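Long-range contact in periplasmic beta-glucosidase (Pseudomonas aeruginosa, PDB 6R5T), which probably hydrolyses terminal, non-reducing beta-D-glucosyl residues, releasing beta-D-glucose, as a two-subunit periplasmic enzyme of glycoside hydrolase family 3: residues G250-L262 and A278-Y292. The protein carries 1 engineered substitution. Residues are numbered along the deposited sequence; the frame is centred on the assembly and turned at random.
Engineered in segment 250-262: Asn255 (natural residue Asp). With BGC (beta-D-glucopyranose), chain C; GAL (beta-D-galactopyranose), chain B.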
loop_
_atom_site.group_PDB
_atom_site.type_symbol
_atom_site.label_atom_id
_atom_site.label_comp_id
_atom_site.label_asym_id
_atom_site.label_seq_id
_atom_site.Cartn_x
_atom_site.Cartn_y
_atom_site.Cartn_z
ATOM N N GLY A 250 -26.609 -14.411 -15.509
ATOM C CA GLY A 250 -25.862 -14.487 -16.753
ATOM C C GLY A 250 -24.683 -15.435 -16.658
ATOM O O GLY A 250 -24.696 -16.426 -15.870
ATOM N N LEU A 251 -23.697 -15.173 -17.494
ATOM C CA LEU A 251 -22.570 -16.056 -17.781
ATOM C C LEU A 251 -21.315 -15.575 -17.028
ATOM O O LEU A 251 -20.942 -14.368 -17.165
ATOM C CB LEU A 251 -22.332 -16.013 -19.284
ATOM C CG LEU A 251 -21.178 -16.848 -19.798
ATOM C CD1 LEU A 251 -21.431 -18.315 -19.522
ATOM C CD2 LEU A 251 -20.961 -16.596 -21.286
ATOM N N THR A 252 -20.655 -16.457 -16.300
ATOM C CA THR A 252 -19.312 -16.133 -15.760
ATOM C C THR A 252 -18.229 -16.679 -16.678
ATOM O O THR A 252 -18.274 -17.870 -17.106
ATOM C CB THR A 252 -19.178 -16.619 -14.328
ATOM O OG1 THR A 252 -19.468 -18.021 -14.307
ATOM C CG2 THR A 252 -20.127 -15.908 -13.383
ATOM N N ILE A 253 -17.214 -15.889 -16.954
ATOM C CA ILE A 253 -16.130 -16.261 -17.867
ATOM C C ILE A 253 -14.830 -16.148 -17.088
ATOM O O ILE A 253 -14.586 -15.086 -16.510
ATOM C CB ILE A 253 -16.109 -15.357 -19.104
ATOM C CG1 ILE A 253 -17.477 -15.320 -19.771
ATOM C CG2 ILE A 253 -14.979 -15.757 -20.028
ATOM C CD1 ILE A 253 -17.564 -14.414 -20.974
ATOM N N SER A 254 -14.008 -17.186 -17.138
ATOM C CA SER A 254 -12.660 -17.130 -16.550
ATOM C C SER A 254 -11.811 -16.156 -17.351
ATOM O O SER A 254 -12.034 -15.843 -18.535
ATOM C CB SER A 254 -12.015 -18.477 -16.505
ATOM O OG SER A 254 -11.344 -18.709 -17.727
ATOM N N ASN A 255 -10.777 -15.689 -16.694
ATOM C CA ASN A 255 -9.748 -14.941 -17.397
ATOM C C ASN A 255 -8.810 -15.916 -18.095
ATOM O O ASN A 255 -8.933 -17.177 -18.022
ATOM C CB ASN A 255 -9.092 -14.010 -16.375
ATOM C CG ASN A 255 -8.798 -12.645 -16.920
ATOM O OD1 ASN A 255 -8.108 -12.564 -17.927
ATOM N ND2 ASN A 255 -9.307 -11.602 -16.230
ATOM N N HIS A 256 -7.807 -15.371 -18.707
ATOM C CA HIS A 256 -7.027 -16.087 -19.724
ATOM C C HIS A 256 -6.039 -17.046 -19.051
ATOM O O HIS A 256 -5.121 -16.571 -18.393
ATOM C CB HIS A 256 -6.359 -15.019 -20.569
ATOM C CG HIS A 256 -5.692 -15.608 -21.735
ATOM N ND1 HIS A 256 -4.592 -16.436 -21.624
ATOM C CD2 HIS A 256 -5.995 -15.527 -23.057
ATOM C CE1 HIS A 256 -4.250 -16.855 -22.830
ATOM N NE2 HIS A 256 -5.071 -16.281 -23.718
ATOM N N GLY A 257 -6.241 -18.375 -19.112
ATOM C CA GLY A 257 -5.384 -19.310 -18.381
ATOM C C GLY A 257 -5.608 -19.283 -16.854
ATOM O O GLY A 257 -4.802 -19.818 -16.119
ATOM N N ALA A 258 -6.665 -18.625 -16.390
ATOM C CA ALA A 258 -6.910 -18.412 -14.940
ATOM C C ALA A 258 -7.162 -19.739 -14.212
ATOM O O ALA A 258 -6.753 -19.868 -13.053
ATOM C CB ALA A 258 -8.087 -17.495 -14.757
ATOM N N VAL A 259 -7.865 -20.681 -14.836
ATOM C CA VAL A 259 -8.108 -21.982 -14.152
ATOM C C VAL A 259 -6.764 -22.661 -13.902
ATOM O O VAL A 259 -6.459 -23.094 -12.786
ATOM C CB VAL A 259 -9.094 -22.864 -14.933
ATOM C CG1 VAL A 259 -9.230 -24.198 -14.249
ATOM C CG2 VAL A 259 -10.441 -22.160 -15.120
ATOM N N LYS A 260 -5.914 -22.766 -14.916
ATOM C CA LYS A 260 -4.605 -23.403 -14.708
ATOM C C LYS A 260 -3.747 -22.644 -13.704
ATOM O O LYS A 260 -2.979 -23.268 -12.955
ATOM C CB LYS A 260 -3.957 -23.494 -16.092
ATOM C CG LYS A 260 -2.643 -24.226 -16.085
ATOM C CD LYS A 260 -2.086 -24.426 -17.498
ATOM C CE LYS A 260 -0.751 -25.134 -17.431
ATOM N NZ LYS A 260 -0.194 -25.410 -18.779
ATOM N N GLU A 261 -3.876 -21.307 -13.647
ATOM C CA GLU A 261 -3.099 -20.479 -12.691
ATOM C C GLU A 261 -3.431 -20.830 -11.235
ATOM O O GLU A 261 -2.670 -20.455 -10.333
ATOM C CB GLU A 261 -3.294 -18.976 -12.913
ATOM C CG GLU A 261 -2.620 -18.477 -14.173
ATOM C CD GLU A 261 -2.830 -16.983 -14.449
ATOM O OE1 GLU A 261 -3.156 -16.235 -13.508
ATOM O OE2 GLU A 261 -2.693 -16.592 -15.635
ATOM N N LEU A 262 -4.540 -21.501 -10.954
ATOM C CA LEU A 262 -4.781 -21.966 -9.541
ATOM C C LEU A 262 -3.648 -22.822 -9.011
ATOM O O LEU A 262 -3.440 -22.870 -7.798
ATOM C CB LEU A 262 -6.113 -22.692 -9.447
ATOM C CG LEU A 262 -7.321 -21.838 -9.764
ATOM C CD1 LEU A 262 -8.605 -22.667 -9.783
ATOM C CD2 LEU A 262 -7.482 -20.686 -8.785
ATOM N N ALA A 278 -12.585 -24.453 -9.946
ATOM C CA ALA A 278 -13.171 -23.370 -10.769
ATOM C C ALA A 278 -14.652 -23.644 -11.059
ATOM O O ALA A 278 -15.483 -22.777 -10.872
ATOM C CB ALA A 278 -12.384 -23.223 -12.030
ATOM N N ILE A 279 -15.007 -24.847 -11.500
ATOM C CA ILE A 279 -16.417 -25.071 -11.908
ATOM C C ILE A 279 -17.306 -25.044 -10.664
ATOM O O ILE A 279 -18.398 -24.467 -10.731
ATOM C CB ILE A 279 -16.598 -26.342 -12.775
ATOM C CG1 ILE A 279 -17.951 -26.187 -13.502
ATOM C CG2 ILE A 279 -16.430 -27.601 -11.948
ATOM C CD1 ILE A 279 -18.203 -27.063 -14.678
ATOM N N GLN A 280 -16.844 -25.578 -9.538
ATOM C CA GLN A 280 -17.688 -25.611 -8.317
ATOM C C GLN A 280 -17.770 -24.214 -7.690
ATOM O O GLN A 280 -18.813 -23.895 -7.056
ATOM C CB GLN A 280 -17.206 -26.698 -7.370
ATOM C CG GLN A 280 -17.396 -28.079 -7.995
ATOM C CD GLN A 280 -17.607 -29.157 -6.960
ATOM O OE1 GLN A 280 -18.629 -29.884 -7.016
ATOM N NE2 GLN A 280 -16.646 -29.275 -6.054
ATOM N N ALA A 281 -16.775 -23.366 -7.902
ATOM C CA ALA A 281 -16.836 -21.989 -7.403
ATOM C C ALA A 281 -17.872 -21.162 -8.139
ATOM O O ALA A 281 -18.493 -20.291 -7.518
ATOM C CB ALA A 281 -15.471 -21.357 -7.456
ATOM N N GLY A 282 -18.093 -21.481 -9.399
ATOM C CA GLY A 282 -19.087 -20.789 -10.224
ATOM C C GLY A 282 -18.528 -20.210 -11.505
ATOM O O GLY A 282 -19.219 -19.350 -12.081
ATOM N N VAL A 283 -17.385 -20.692 -11.996
ATOM C CA VAL A 283 -16.854 -20.249 -13.310
ATOM C C VAL A 283 -17.503 -21.104 -14.407
ATOM O O VAL A 283 -17.357 -22.339 -14.334
ATOM C CB VAL A 283 -15.336 -20.361 -13.354
ATOM C CG1 VAL A 283 -14.832 -20.042 -14.733
ATOM C CG2 VAL A 283 -14.685 -19.463 -12.317
ATOM N N ASP A 284 -18.234 -20.481 -15.313
ATOM C CA ASP A 284 -18.989 -21.236 -16.356
ATOM C C ASP A 284 -18.107 -21.545 -17.552
ATOM O O ASP A 284 -18.126 -22.693 -18.063
ATOM C CB ASP A 284 -20.212 -20.462 -16.830
ATOM C CG ASP A 284 -21.265 -20.221 -15.781
ATOM O OD1 ASP A 284 -21.355 -21.006 -14.749
ATOM O OD2 ASP A 284 -22.013 -19.267 -15.971
ATOM N N MET A 285 -17.366 -20.565 -18.028
ATOM C CA MET A 285 -16.690 -20.698 -19.323
ATOM C C MET A 285 -15.191 -20.544 -19.077
ATOM O O MET A 285 -14.723 -19.655 -18.277
ATOM C CB MET A 285 -17.292 -19.695 -20.309
ATOM C CG MET A 285 -16.546 -19.519 -21.554
ATOM S SD MET A 285 -17.691 -18.666 -22.732
ATOM C CE MET A 285 -18.204 -20.072 -23.739
ATOM N N ASN A 286 -14.442 -21.440 -19.685
ATOM C CA ASN A 286 -12.985 -21.621 -19.500
ATOM C C ASN A 286 -12.236 -21.011 -20.675
ATOM O O ASN A 286 -12.324 -21.533 -21.809
ATOM C CB ASN A 286 -12.763 -23.121 -19.345
ATOM C CG ASN A 286 -11.342 -23.622 -19.286
ATOM O OD1 ASN A 286 -11.103 -24.743 -19.788
ATOM N ND2 ASN A 286 -10.450 -22.867 -18.646
ATOM N N MET A 287 -11.505 -19.934 -20.405
ATOM C CA MET A 287 -10.750 -19.200 -21.453
ATOM C C MET A 287 -9.384 -19.835 -21.667
ATOM O O MET A 287 -8.518 -19.845 -20.748
ATOM C CB MET A 287 -10.665 -17.708 -21.114
ATOM C CG MET A 287 -10.070 -16.848 -22.174
ATOM S SD MET A 287 -10.207 -15.097 -21.592
ATOM C CE MET A 287 -10.545 -14.217 -23.109
ATOM N N ASN A 288 -9.201 -20.325 -22.883
ATOM C CA ASN A 288 -7.965 -20.728 -23.583
ATOM C C ASN A 288 -7.264 -21.973 -23.033
ATOM O O ASN A 288 -6.698 -22.656 -23.857
ATOM C CB ASN A 288 -7.044 -19.528 -23.758
ATOM C CG ASN A 288 -6.576 -19.444 -25.200
ATOM O OD1 ASN A 288 -7.346 -19.527 -26.184
ATOM N ND2 ASN A 288 -5.267 -19.399 -25.319
ATOM N N ASP A 289 -7.234 -22.297 -21.730
ATOM C CA ASP A 289 -6.295 -23.351 -21.248
ATOM C C ASP A 289 -6.843 -24.773 -21.475
ATOM O O ASP A 289 -6.060 -25.729 -21.328
ATOM C CB ASP A 289 -5.807 -23.112 -19.820
ATOM C CG ASP A 289 -6.896 -23.052 -18.791
ATOM O OD1 ASP A 289 -7.840 -23.837 -18.918
ATOM O OD2 ASP A 289 -6.723 -22.263 -17.812
ATOM N N ASP A 290 -8.111 -24.895 -21.863
ATOM C CA ASP A 290 -8.781 -26.176 -22.191
ATOM C C ASP A 290 -8.845 -27.139 -21.016
ATOM O O ASP A 290 -9.141 -28.303 -21.243
ATOM C CB ASP A 290 -8.120 -26.826 -23.404
ATOM C CG ASP A 290 -8.460 -26.115 -24.690
ATOM O OD1 ASP A 290 -9.374 -25.274 -24.703
ATOM O OD2 ASP A 290 -7.774 -26.401 -25.674
ATOM N N LEU A 291 -8.686 -26.673 -19.787
ATOM C CA LEU A 291 -8.742 -27.601 -18.645
ATOM C C LEU A 291 -10.144 -28.193 -18.529
ATOM O O LEU A 291 -10.244 -29.368 -18.177
ATOM C CB LEU A 291 -8.336 -26.894 -17.350
ATOM C CG LEU A 291 -6.881 -27.111 -16.960
ATOM C CD1 LEU A 291 -5.952 -26.619 -18.033
ATOM C CD2 LEU A 291 -6.549 -26.430 -15.641
ATOM N N TYR A 292 -11.197 -27.430 -18.810
ATOM C CA TYR A 292 -12.567 -27.956 -18.634
ATOM C C TYR A 292 -12.781 -29.155 -19.584
ATOM O O TYR A 292 -13.293 -30.192 -19.146
ATOM C CB TYR A 292 -13.640 -26.904 -18.872
ATOM C CG TYR A 292 -13.954 -26.002 -17.700
ATOM C CD1 TYR A 292 -13.033 -25.788 -16.683
ATOM C CD2 TYR A 292 -15.142 -25.311 -17.654
ATOM C CE1 TYR A 292 -13.348 -24.971 -15.608
ATOM C CE2 TYR A 292 -15.469 -24.482 -16.590
ATOM C CZ TYR A 292 -14.577 -24.340 -15.553
ATOM O OH TYR A 292 -14.861 -23.526 -14.501
HETATM C C2 BGC C . -9.044 -9.189 -21.181
HETATM C C3 BGC C . -8.548 -10.586 -21.604
HETATM C C4 BGC C . -7.004 -10.556 -21.441
HETATM C C5 BGC C . -6.726 -10.291 -19.951
HETATM C C6 BGC C . -5.250 -10.173 -19.640
HETATM C C1 BGC C . -8.594 -8.912 -19.741
HETATM O O1 BGC C . -8.985 -7.595 -19.504
HETATM O O2 BGC C . -10.456 -9.026 -21.240
HETATM O O3 BGC C . -8.871 -10.791 -22.995
HETATM O O4 BGC C . -6.502 -11.848 -21.816
HETATM O O5 BGC C . -7.176 -9.006 -19.639
HETATM O O6 BGC C . -5.065 -9.963 -18.235
HETATM C C1 GAL B . -5.558 -11.867 -22.892
HETATM C C2 GAL B . -6.160 -11.365 -24.220
HETATM C C3 GAL B . -5.090 -11.509 -25.307
HETATM C C4 GAL B . -3.847 -10.696 -24.874
HETATM C C5 GAL B . -3.399 -11.189 -23.483
HETATM C C6 GAL B . -2.261 -10.342 -22.926
HETATM O O2 GAL B . -7.311 -12.134 -24.530
HETATM O O3 GAL B . -5.631 -10.964 -26.527
HETATM O O4 GAL B . -4.302 -9.323 -24.813
HETATM O O5 GAL B . -4.470 -11.062 -22.483
HETATM O O6 GAL B . -1.933 -10.808 -21.594
HETATM O O HOH W 1 -8.822 -20.517 -17.712
#
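Ile253 and Met285 form a single backbone bridge, its two bonds running from Met285 N to Thr252 O and, at 2.8 Å, from Ser254 N to Met285 O; the hydroxyls of Thr252 and Ser254 add further grips on the facing backbone. Thr252 OG1 sits between its backbone N and carbonyl carbon (chi1 56°), which brings it to Gly282 O, donating at 2.6 Å in the carbonyl plane, and it accepts from Asp284 N. Asp284 returns the grip: its OD2 takes Thr252 N at 3.1 Å from above the carboxylate plane, while OD1 forms a salt bridge with Arg312. Ser254 OG likewise does double duty, accepting Met287 N at 2.9 Å and donating to Asn255 O; Ser254 O, by contrast, is buried without a partner. Farther along, Gly257 N reaches Met287 O, and Asp289 OD2 accepts Lys260 N (3.0 Å) and a water that also takes Val259 N. Leu291 N closes an Asx turn on Asp289 OD1, and Asn286 ND2 reaches the same oxygen from its other face. Val259 sets CG2 on Ala278 CB and CG1 on Leu291 CD2, and Asn288 CB lies over one face of the His256 ring, beside the bound sugars; the engineered Asn255 accepts His256 N at OD1 and bonds Val221 O through ND2. The one bridge closes the family's TIM barrel between outermost strands 251-253, flanked by strand 218-221, and 286-287, flanked by strand 24-26, with helices 271-281 and 307-323 packed outside.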